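PDB 6JIX: taurine:2-oxoglutarate aminotransferase from Bifidobacterium kashiwanohense PV20-2, which probably transfers the amino group of taurine to 2-oxoglutarate, using pyridoxal 5'-phosphate as cofactor in the manner of class-III aminotransferases. Local coordinates for residues Met255-Trp267 against Val328-Val340. Numbering follows the deposited sequence.
With PLP (pyridoxal-5'-phosphate), chain G.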
ATOM      1  N   MET A 255      -8.795  -5.434  10.797  1.00 24.47           N
ATOM      2  CA  MET A 255      -8.497  -6.583  11.638  1.00 26.01           C
ATOM      3  C   MET A 255      -9.736  -7.384  12.024  1.00 22.52           C
ATOM      4  O   MET A 255      -9.668  -8.610  12.107  1.00 20.23           O
ATOM      5  CB  MET A 255      -7.763  -6.144  12.911  1.00 18.04           C
ATOM      6  CG  MET A 255      -7.550  -7.293  13.887  1.00 23.70           C
ATOM      7  SD  MET A 255      -6.191  -7.064  15.062  1.00 27.81           S
ATOM      8  CE  MET A 255      -4.891  -6.577  13.936  1.00 25.00           C
ATOM      9  N   ALA A 256     -10.869  -6.726  12.236  1.00 21.20           N
ATOM     10  CA  ALA A 256     -12.050  -7.392  12.765  1.00 24.50           C
ATOM     11  C   ALA A 256     -13.004  -7.874  11.680  1.00 26.92           C
ATOM     12  O   ALA A 256     -14.042  -8.460  12.010  1.00 26.57           O
ATOM     13  CB  ALA A 256     -12.793  -6.465  13.731  1.00 19.26           C
ATOM     14  N   GLY A 257     -12.666  -7.670  10.402  1.00 21.71           N
ATOM     15  CA  GLY A 257     -13.545  -8.079   9.326  1.00 23.50           C
ATOM     16  C   GLY A 257     -13.392  -9.550   8.937  1.00 25.68           C
ATOM     17  O   GLY A 257     -12.500 -10.267   9.384  1.00 26.83           O
ATOM     18  N   PHE A 258     -14.345 -10.008   8.130  1.00 23.08           N
ATOM     19  CA  PHE A 258     -14.319 -11.325   7.498  1.00 20.51           C
ATOM     20  C   PHE A 258     -14.342 -12.466   8.523  1.00 23.40           C
ATOM     21  O   PHE A 258     -13.456 -13.319   8.585  1.00 26.53           O
ATOM     22  CB  PHE A 258     -13.135 -11.400   6.529  1.00 22.75           C
ATOM     23  CG  PHE A 258     -13.271 -10.419   5.398  1.00 21.94           C
ATOM     24  CD1 PHE A 258     -14.187 -10.638   4.392  1.00 15.38           C
ATOM     25  CD2 PHE A 258     -12.565  -9.222   5.400  1.00 23.64           C
ATOM     26  CE1 PHE A 258     -14.357  -9.709   3.377  1.00 22.37           C
ATOM     27  CE2 PHE A 258     -12.731  -8.287   4.386  1.00 20.19           C
ATOM     28  CZ  PHE A 258     -13.623  -8.528   3.376  1.00 20.76           C
ATOM     29  N   GLY A 259     -15.414 -12.474   9.324  1.00 25.51           N
ATOM     30  CA  GLY A 259     -15.720 -13.586  10.196  1.00 27.19           C
ATOM     31  C   GLY A 259     -15.016 -13.574  11.529  1.00 27.05           C
ATOM     32  O   GLY A 259     -15.339 -14.409  12.388  1.00 24.87           O
ATOM     33  N   ARG A 260     -14.045 -12.677  11.716  1.00 26.50           N
ATOM     34  CA  ARG A 260     -13.250 -12.647  12.938  1.00 24.74           C
ATOM     35  C   ARG A 260     -14.121 -12.694  14.199  1.00 28.75           C
ATOM     36  O   ARG A 260     -13.787 -13.391  15.170  1.00 27.45           O
ATOM     37  CB  ARG A 260     -12.371 -11.397  12.926  1.00 27.08           C
ATOM     38  CG  ARG A 260     -11.396 -11.339  14.077  1.00 28.41           C
ATOM     39  CD  ARG A 260     -10.906 -12.733  14.392  1.00 28.70           C
ATOM     40  NE  ARG A 260     -10.042 -13.213  13.334  1.00 27.43           N
ATOM     41  CZ  ARG A 260      -9.260 -14.271  13.461  1.00 29.89           C
ATOM     42  NH1 ARG A 260      -9.260 -14.932  14.609  1.00 26.87           N
ATOM     43  NH2 ARG A 260      -8.479 -14.651  12.453  1.00 24.86           N
ATOM     44  N   THR A 261     -15.247 -11.973  14.196  1.00 26.45           N
ATOM     45  CA  THR A 261     -16.091 -11.803  15.376  1.00 27.03           C
ATOM     46  C   THR A 261     -17.351 -12.658  15.350  1.00 29.87           C
ATOM     47  O   THR A 261     -18.191 -12.519  16.247  1.00 31.01           O
ATOM     48  CB  THR A 261     -16.498 -10.332  15.528  1.00 28.52           C
ATOM     49  OG1 THR A 261     -17.466  -9.986  14.515  1.00 23.59           O
ATOM     50  CG2 THR A 261     -15.246  -9.405  15.447  1.00 25.98           C
ATOM     51  N   GLY A 262     -17.532 -13.489  14.323  1.00 27.48           N
ATOM     52  CA  GLY A 262     -18.747 -14.256  14.143  1.00 29.33           C
ATOM     53  C   GLY A 262     -19.737 -13.647  13.169  1.00 29.63           C
ATOM     54  O   GLY A 262     -20.716 -14.308  12.809  1.00 32.86           O
ATOM     55  N   LYS A 263     -19.502 -12.423  12.724  1.00 29.00           N
ATOM     56  CA  LYS A 263     -20.277 -11.781  11.678  1.00 30.97           C
ATOM     57  C   LYS A 263     -19.323 -11.427  10.543  1.00 30.38           C
ATOM     58  O   LYS A 263     -18.100 -11.386  10.728  1.00 31.45           O
ATOM     59  CB  LYS A 263     -20.990 -10.522  12.219  1.00 33.87           C
ATOM     60  CG  LYS A 263     -22.257 -10.801  13.049  1.00 30.56           C
ATOM     61  CD  LYS A 263     -23.519 -10.388  12.278  1.00 33.93           C
ATOM     62  CE  LYS A 263     -24.777 -10.638  13.072  1.00 32.63           C
ATOM     63  NZ  LYS A 263     -24.447 -10.621  14.509  1.00 29.49           N
ATOM     64  N   MET A 264     -19.864 -11.206   9.345  1.00 29.31           N
ATOM     65  CA  MET A 264     -18.965 -10.908   8.231  1.00 28.86           C
ATOM     66  C   MET A 264     -18.144  -9.645   8.507  1.00 30.80           C
ATOM     67  O   MET A 264     -16.929  -9.622   8.284  1.00 26.64           O
ATOM     68  CB  MET A 264     -19.736 -10.790   6.919  1.00 28.04           C
ATOM     69  CG  MET A 264     -18.821 -10.731   5.691  1.00 36.59           C
ATOM     70  SD  MET A 264     -18.095 -12.328   5.155  1.00 42.83           S
ATOM     71  CE  MET A 264     -19.241 -13.494   5.900  1.00 38.06           C
ATOM     72  N   PHE A 265     -18.780  -8.592   9.006  1.00 27.97           N
ATOM     73  CA  PHE A 265     -18.062  -7.410   9.453  1.00 27.33           C
ATOM     74  C   PHE A 265     -18.403  -7.156  10.911  1.00 28.08           C
ATOM     75  O   PHE A 265     -19.550  -7.335  11.329  1.00 33.57           O
ATOM     76  CB  PHE A 265     -18.403  -6.194   8.592  1.00 27.87           C
ATOM     77  CG  PHE A 265     -18.064  -6.380   7.143  1.00 29.12           C
ATOM     78  CD1 PHE A 265     -16.745  -6.592   6.748  1.00 26.78           C
ATOM     79  CD2 PHE A 265     -19.061  -6.372   6.171  1.00 29.04           C
ATOM     80  CE1 PHE A 265     -16.421  -6.780   5.395  1.00 22.74           C
ATOM     81  CE2 PHE A 265     -18.744  -6.564   4.822  1.00 26.93           C
ATOM     82  CZ  PHE A 265     -17.424  -6.771   4.439  1.00 20.62           C
ATOM     83  N   ALA A 266     -17.398  -6.770  11.696  1.00 30.23           N
ATOM     84  CA  ALA A 266     -17.636  -6.585  13.123  1.00 31.47           C
ATOM     85  C   ALA A 266     -18.671  -5.498  13.378  1.00 28.66           C
ATOM     86  O   ALA A 266     -19.485  -5.628  14.301  1.00 28.83           O
ATOM     87  CB  ALA A 266     -16.329  -6.272  13.858  1.00 27.07           C
ATOM     88  N   TRP A 267     -18.705  -4.447  12.557  1.00 25.32           N
ATOM     89  CA  TRP A 267     -19.726  -3.444  12.824  1.00 30.18           C
ATOM     90  C   TRP A 267     -21.129  -4.046  12.730  1.00 32.47           C
ATOM     91  O   TRP A 267     -22.075  -3.484  13.290  1.00 31.20           O
ATOM     92  CB  TRP A 267     -19.563  -2.227  11.900  1.00 23.37           C
ATOM     93  CG  TRP A 267     -19.682  -2.493  10.435  1.00 29.07           C
ATOM     94  CD1 TRP A 267     -18.657  -2.613   9.537  1.00 27.80           C
ATOM     95  CD2 TRP A 267     -20.897  -2.635   9.675  1.00 30.68           C
ATOM     96  NE1 TRP A 267     -19.155  -2.844   8.276  1.00 25.38           N
ATOM     97  CE2 TRP A 267     -20.525  -2.857   8.330  1.00 28.27           C
ATOM     98  CE3 TRP A 267     -22.259  -2.611  10.002  1.00 27.63           C
ATOM     99  CZ2 TRP A 267     -21.469  -3.054   7.316  1.00 27.09           C
ATOM    100  CZ3 TRP A 267     -23.194  -2.808   8.994  1.00 25.93           C
ATOM    101  CH2 TRP A 267     -22.792  -3.028   7.667  1.00 27.99           C
ATOM    102  N   VAL A 328     -14.015 -14.902  -0.194  1.00 20.36           N
ATOM    103  CA  VAL A 328     -15.348 -14.520   0.264  1.00 24.17           C
ATOM    104  C   VAL A 328     -16.341 -15.645   0.002  1.00 24.56           C
ATOM    105  O   VAL A 328     -17.171 -15.964   0.863  1.00 26.09           O
ATOM    106  CB  VAL A 328     -15.791 -13.197  -0.384  1.00 23.58           C
ATOM    107  CG1 VAL A 328     -17.242 -12.911  -0.054  1.00 16.72           C
ATOM    108  CG2 VAL A 328     -14.861 -12.042   0.055  1.00 22.93           C
ATOM    109  N   ASN A 329     -16.249 -16.286  -1.178  1.00 24.72           N
ATOM    110  CA  ASN A 329     -17.128 -17.413  -1.498  1.00 24.78           C
ATOM    111  C   ASN A 329     -16.968 -18.538  -0.483  1.00 23.78           C
ATOM    112  O   ASN A 329     -17.950 -19.175  -0.097  1.00 24.08           O
ATOM    113  CB  ASN A 329     -16.847 -17.941  -2.907  1.00 26.83           C
ATOM    114  CG  ASN A 329     -17.666 -17.229  -3.984  1.00 34.60           C
ATOM    115  OD1 ASN A 329     -18.743 -16.687  -3.712  1.00 36.42           O
ATOM    116  ND2 ASN A 329     -17.145 -17.219  -5.217  1.00 32.18           N
ATOM    117  N   TYR A 330     -15.744 -18.775  -0.015  1.00 23.28           N
ATOM    118  CA  TYR A 330     -15.540 -19.767   1.031  1.00 23.44           C
ATOM    119  C   TYR A 330     -16.247 -19.372   2.328  1.00 26.33           C
ATOM    120  O   TYR A 330     -16.950 -20.193   2.938  1.00 26.68           O
ATOM    121  CB  TYR A 330     -14.053 -19.972   1.286  1.00 23.05           C
ATOM    122  CG  TYR A 330     -13.795 -21.201   2.129  1.00 28.45           C
ATOM    123  CD1 TYR A 330     -13.931 -21.170   3.514  1.00 27.20           C
ATOM    124  CD2 TYR A 330     -13.439 -22.401   1.532  1.00 24.88           C
ATOM    125  CE1 TYR A 330     -13.694 -22.308   4.273  1.00 31.97           C
ATOM    126  CE2 TYR A 330     -13.196 -23.522   2.271  1.00 25.93           C
ATOM    127  CZ  TYR A 330     -13.327 -23.490   3.636  1.00 30.20           C
ATOM    128  OH  TYR A 330     -13.081 -24.656   4.347  1.00 30.75           O
ATOM    129  N   TYR A 331     -16.045 -18.131   2.790  1.00 24.83           N
ATOM    130  CA  TYR A 331     -16.688 -17.703   4.031  1.00 27.72           C
ATOM    131  C   TYR A 331     -18.164 -18.031   3.973  1.00 26.02           C
ATOM    132  O   TYR A 331     -18.730 -18.590   4.919  1.00 24.39           O
ATOM    133  CB  TYR A 331     -16.507 -16.195   4.284  1.00 25.07           C
ATOM    134  CG  TYR A 331     -15.113 -15.731   4.646  1.00 25.89           C
ATOM    135  CD1 TYR A 331     -14.402 -16.330   5.679  1.00 21.08           C
ATOM    136  CD2 TYR A 331     -14.510 -14.680   3.948  1.00 22.92           C
ATOM    137  CE1 TYR A 331     -13.139 -15.903   5.998  1.00 22.21           C
ATOM    138  CE2 TYR A 331     -13.249 -14.247   4.261  1.00 19.97           C
ATOM    139  CZ  TYR A 331     -12.564 -14.855   5.285  1.00 24.61           C
ATOM    140  OH  TYR A 331     -11.292 -14.417   5.606  1.00 26.57           O
ATOM    141  N   LEU A 332     -18.792 -17.708   2.841  1.00 21.59           N
ATOM    142  CA  LEU A 332     -20.230 -17.877   2.700  1.00 22.95           C
ATOM    143  C   LEU A 332     -20.597 -19.350   2.549  1.00 33.93           C
ATOM    144  O   LEU A 332     -21.377 -19.891   3.348  1.00 31.32           O
ATOM    145  CB  LEU A 332     -20.730 -17.059   1.509  1.00 20.79           C
ATOM    146  CG  LEU A 332     -20.523 -15.537   1.587  1.00 29.70           C
ATOM    147  CD1 LEU A 332     -21.068 -14.815   0.350  1.00 21.50           C
ATOM    148  CD2 LEU A 332     -21.147 -14.972   2.864  1.00 26.39           C
ATOM    149  N   GLU A 333     -20.021 -20.025   1.540  1.00 31.41           N
ATOM    150  CA  GLU A 333     -20.442 -21.387   1.222  1.00 30.32           C
ATOM    151  C   GLU A 333     -20.221 -22.340   2.391  1.00 34.30           C
ATOM    152  O   GLU A 333     -21.036 -23.246   2.606  1.00 36.75           O
ATOM    153  CB  GLU A 333     -19.705 -21.891  -0.021  1.00 28.60           C
ATOM    154  CG  GLU A 333     -20.311 -21.390  -1.326  1.00 32.47           C
ATOM    155  CD  GLU A 333     -19.325 -21.370  -2.495  1.00 42.59           C
ATOM    156  OE1 GLU A 333     -18.492 -22.302  -2.625  1.00 47.39           O
ATOM    157  OE2 GLU A 333     -19.397 -20.415  -3.301  1.00 46.53           O
ATOM    158  N   HIS A 334     -19.160 -22.134   3.179  1.00 35.33           N
ATOM    159  CA  HIS A 334     -18.825 -23.020   4.291  1.00 30.36           C
ATOM    160  C   HIS A 334     -19.314 -22.482   5.619  1.00 29.95           C
ATOM    161  O   HIS A 334     -18.843 -22.931   6.670  1.00 24.88           O
ATOM    162  CB  HIS A 334     -17.320 -23.266   4.354  1.00 27.51           C
ATOM    163  CG  HIS A 334     -16.821 -24.179   3.283  1.00 28.97           C
ATOM    164  ND1 HIS A 334     -16.294 -25.422   3.553  1.00 32.87           N
ATOM    165  CD2 HIS A 334     -16.786 -24.038   1.937  1.00 31.00           C
ATOM    166  CE1 HIS A 334     -15.941 -26.003   2.419  1.00 36.94           C
ATOM    167  NE2 HIS A 334     -16.230 -25.185   1.423  1.00 36.66           N
ATOM    168  N   ASP A 335     -20.222 -21.511   5.575  1.00 35.34           N
ATOM    169  CA  ASP A 335     -20.803 -20.867   6.747  1.00 34.59           C
ATOM    170  C   ASP A 335     -19.762 -20.718   7.856  1.00 35.91           C
ATOM    171  O   ASP A 335     -19.849 -21.317   8.931  1.00 35.97           O
ATOM    172  CB  ASP A 335     -22.052 -21.601   7.236  1.00 31.40           C
ATOM    173  CG  ASP A 335     -23.024 -20.653   7.958  1.00 49.86           C
ATOM    174  OD1 ASP A 335     -22.568 -19.583   8.477  1.00 42.90           O
ATOM    175  OD2 ASP A 335     -24.240 -20.967   7.996  1.00 47.20           O
ATOM    176  N   VAL A 336     -18.740 -19.915   7.550  1.00 35.30           N
ATOM    177  CA  VAL A 336     -17.633 -19.759   8.482  1.00 31.25           C
ATOM    178  C   VAL A 336     -18.060 -18.934   9.688  1.00 30.77           C
ATOM    179  O   VAL A 336     -17.592 -19.179  10.806  1.00 33.32           O
ATOM    180  CB  VAL A 336     -16.404 -19.173   7.753  1.00 29.05           C
ATOM    181  CG1 VAL A 336     -15.353 -18.724   8.748  1.00 29.62           C
ATOM    182  CG2 VAL A 336     -15.810 -20.226   6.840  1.00 26.04           C
ATOM    183  N   CYS A 337     -18.965 -17.973   9.508  1.00 30.48           N
ATOM    184  CA  CYS A 337     -19.447 -17.211  10.661  1.00 30.40           C
ATOM    185  C   CYS A 337     -20.107 -18.126  11.685  1.00 35.28           C
ATOM    186  O   CYS A 337     -19.818 -18.047  12.888  1.00 36.77           O
ATOM    187  CB  CYS A 337     -20.419 -16.122  10.212  1.00 27.25           C
ATOM    188  SG  CYS A 337     -19.590 -14.723   9.440  1.00 32.06           S
ATOM    189  N   ALA A 338     -21.005 -19.007  11.226  1.00 33.63           N
ATOM    190  CA  ALA A 338     -21.684 -19.900  12.159  1.00 29.44           C
ATOM    191  C   ALA A 338     -20.690 -20.797  12.877  1.00 24.71           C
ATOM    192  O   ALA A 338     -20.826 -21.057  14.080  1.00 23.94           O
ATOM    193  CB  ALA A 338     -22.733 -20.724  11.431  1.00 24.85           C
ATOM    194  N   HIS A 339     -19.678 -21.273  12.157  1.00 26.11           N
ATOM    195  CA  HIS A 339     -18.648 -22.082  12.797  1.00 26.54           C
ATOM    196  C   HIS A 339     -17.853 -21.261  13.803  1.00 29.23           C
ATOM    197  O   HIS A 339     -17.402 -21.794  14.823  1.00 26.19           O
ATOM    198  CB  HIS A 339     -17.716 -22.696  11.755  1.00 22.70           C
ATOM    199  CG  HIS A 339     -16.563 -23.428  12.362  1.00 22.90           C
ATOM    200  ND1 HIS A 339     -16.705 -24.650  12.983  1.00 24.61           N
ATOM    201  CD2 HIS A 339     -15.258 -23.089  12.488  1.00 23.99           C
ATOM    202  CE1 HIS A 339     -15.533 -25.038  13.457  1.00 26.48           C
ATOM    203  NE2 HIS A 339     -14.635 -24.115  13.156  1.00 26.32           N
ATOM    204  N   VAL A 340     -17.627 -19.974  13.508  1.00 28.48           N
ATOM    205  CA  VAL A 340     -16.890 -19.121  14.431  1.00 25.38           C
ATOM    206  C   VAL A 340     -17.690 -18.932  15.712  1.00 29.24           C
ATOM    207  O   VAL A 340     -17.148 -19.056  16.817  1.00 29.84           O
ATOM    208  CB  VAL A 340     -16.527 -17.777  13.770  1.00 27.13           C
ATOM    209  CG1 VAL A 340     -15.899 -16.808  14.789  1.00 27.13           C
ATOM    210  CG2 VAL A 340     -15.573 -17.997  12.624  1.00 26.90           C
TER
HETATM  211  N1  PLP G 503      -6.274  -0.952  10.758  1.00 29.01           N
HETATM  212  C2  PLP G 503      -6.227  -1.917  11.682  1.00 28.05           C
HETATM  213  C2A PLP G 503      -7.398  -2.146  12.622  1.00 27.30           C
HETATM  214  C3  PLP G 503      -5.082  -2.742  11.801  1.00 24.86           C
HETATM  215  O3  PLP G 503      -5.003  -3.745  12.749  1.00 29.07           O
HETATM  216  C4  PLP G 503      -4.011  -2.559  10.955  1.00 29.01           C
HETATM  217  C4A PLP G 503      -2.771  -3.487  11.112  1.00 32.02           C
HETATM  218  O4A PLP G 503      -2.513  -4.003  12.200  1.00 31.04           O
HETATM  219  C5  PLP G 503      -4.107  -1.518   9.981  1.00 27.70           C
HETATM  220  C6  PLP G 503      -5.263  -0.728   9.900  1.00 23.38           C
HETATM  221  C5A PLP G 503      -2.911  -1.275   8.990  1.00 29.15           C
HETATM  222  O4P PLP G 503      -3.026  -2.258   8.012  1.00 28.14           O
HETATM  223  P   PLP G 503      -1.772  -2.568   7.022  1.00 27.70           P
HETATM  224  O1P PLP G 503      -2.184  -3.475   5.945  1.00 25.99           O
HETATM  225  O2P PLP G 503      -1.342  -1.354   6.298  1.00 29.83           O
HETATM  226  O3P PLP G 503      -0.499  -3.175   7.939  1.00 25.02           O
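Gly262, closing the type I beta turn Gly259-Gly262, brings its CA within 4.6 Å of Cys337 CA, where the loop 255-267 meets the break between helices 318-333 and 336-357. Helix 318-333 ends there in a Schellman motif, Val336 N to Tyr331 O and Asp335 N to Leu332 O, with Asp335 as C-prime residue; Asp335 also N-caps the next helix, accepting from Ala338 N. In this class-III aminotransferase the loop follows strand 248-252 of the seven-stranded sheet, and its Met255 lines the pyridoxal phosphate pocket.

No hydrogen bond crosses the contact, which rests on apolar and sulfur-bearing side chains packed on each other and on the loop backbone. Phe258 and Tyr331 lie with planes only 24° apart but slid so far that the rings barely overlap, their centroids 5.9 Å apart. The closer touch is from Phe258 CB to Tyr331 CE2, 3.6 Å, while the Phe258 backbone carbonyl carbon sits over one face of the tyrosine. Val328 CG2 approaches the phenylalanine ring obliquely. Tyr331 OH, lying alongside Phe258, hydrogen-bonds to Gly282 O, of the residue after Lys281, which binds the pyridoxal phosphate.

Met264, bent at chi2 (77°), brings its SD to 5.2 Å from the centroid of the Tyr331 ring, an oblique Met-aromatic contact. Without the ring and hydroxyl, as with an alanine here, Gly282 O would probably lose this partner and Phe258 CB and Met264 SD their aromatic neighbour. The Met264 CE ends between Leu332 CD2 and Cys337 SG. From helix 336-357, Val340 straddles the turn's carbonyl, with CG1 3.4 Å and CG2 3.6 Å from Gly259 O. Cys337 SG lies against the Lys263-Met264 peptide, 3.5 Å from Met264 N.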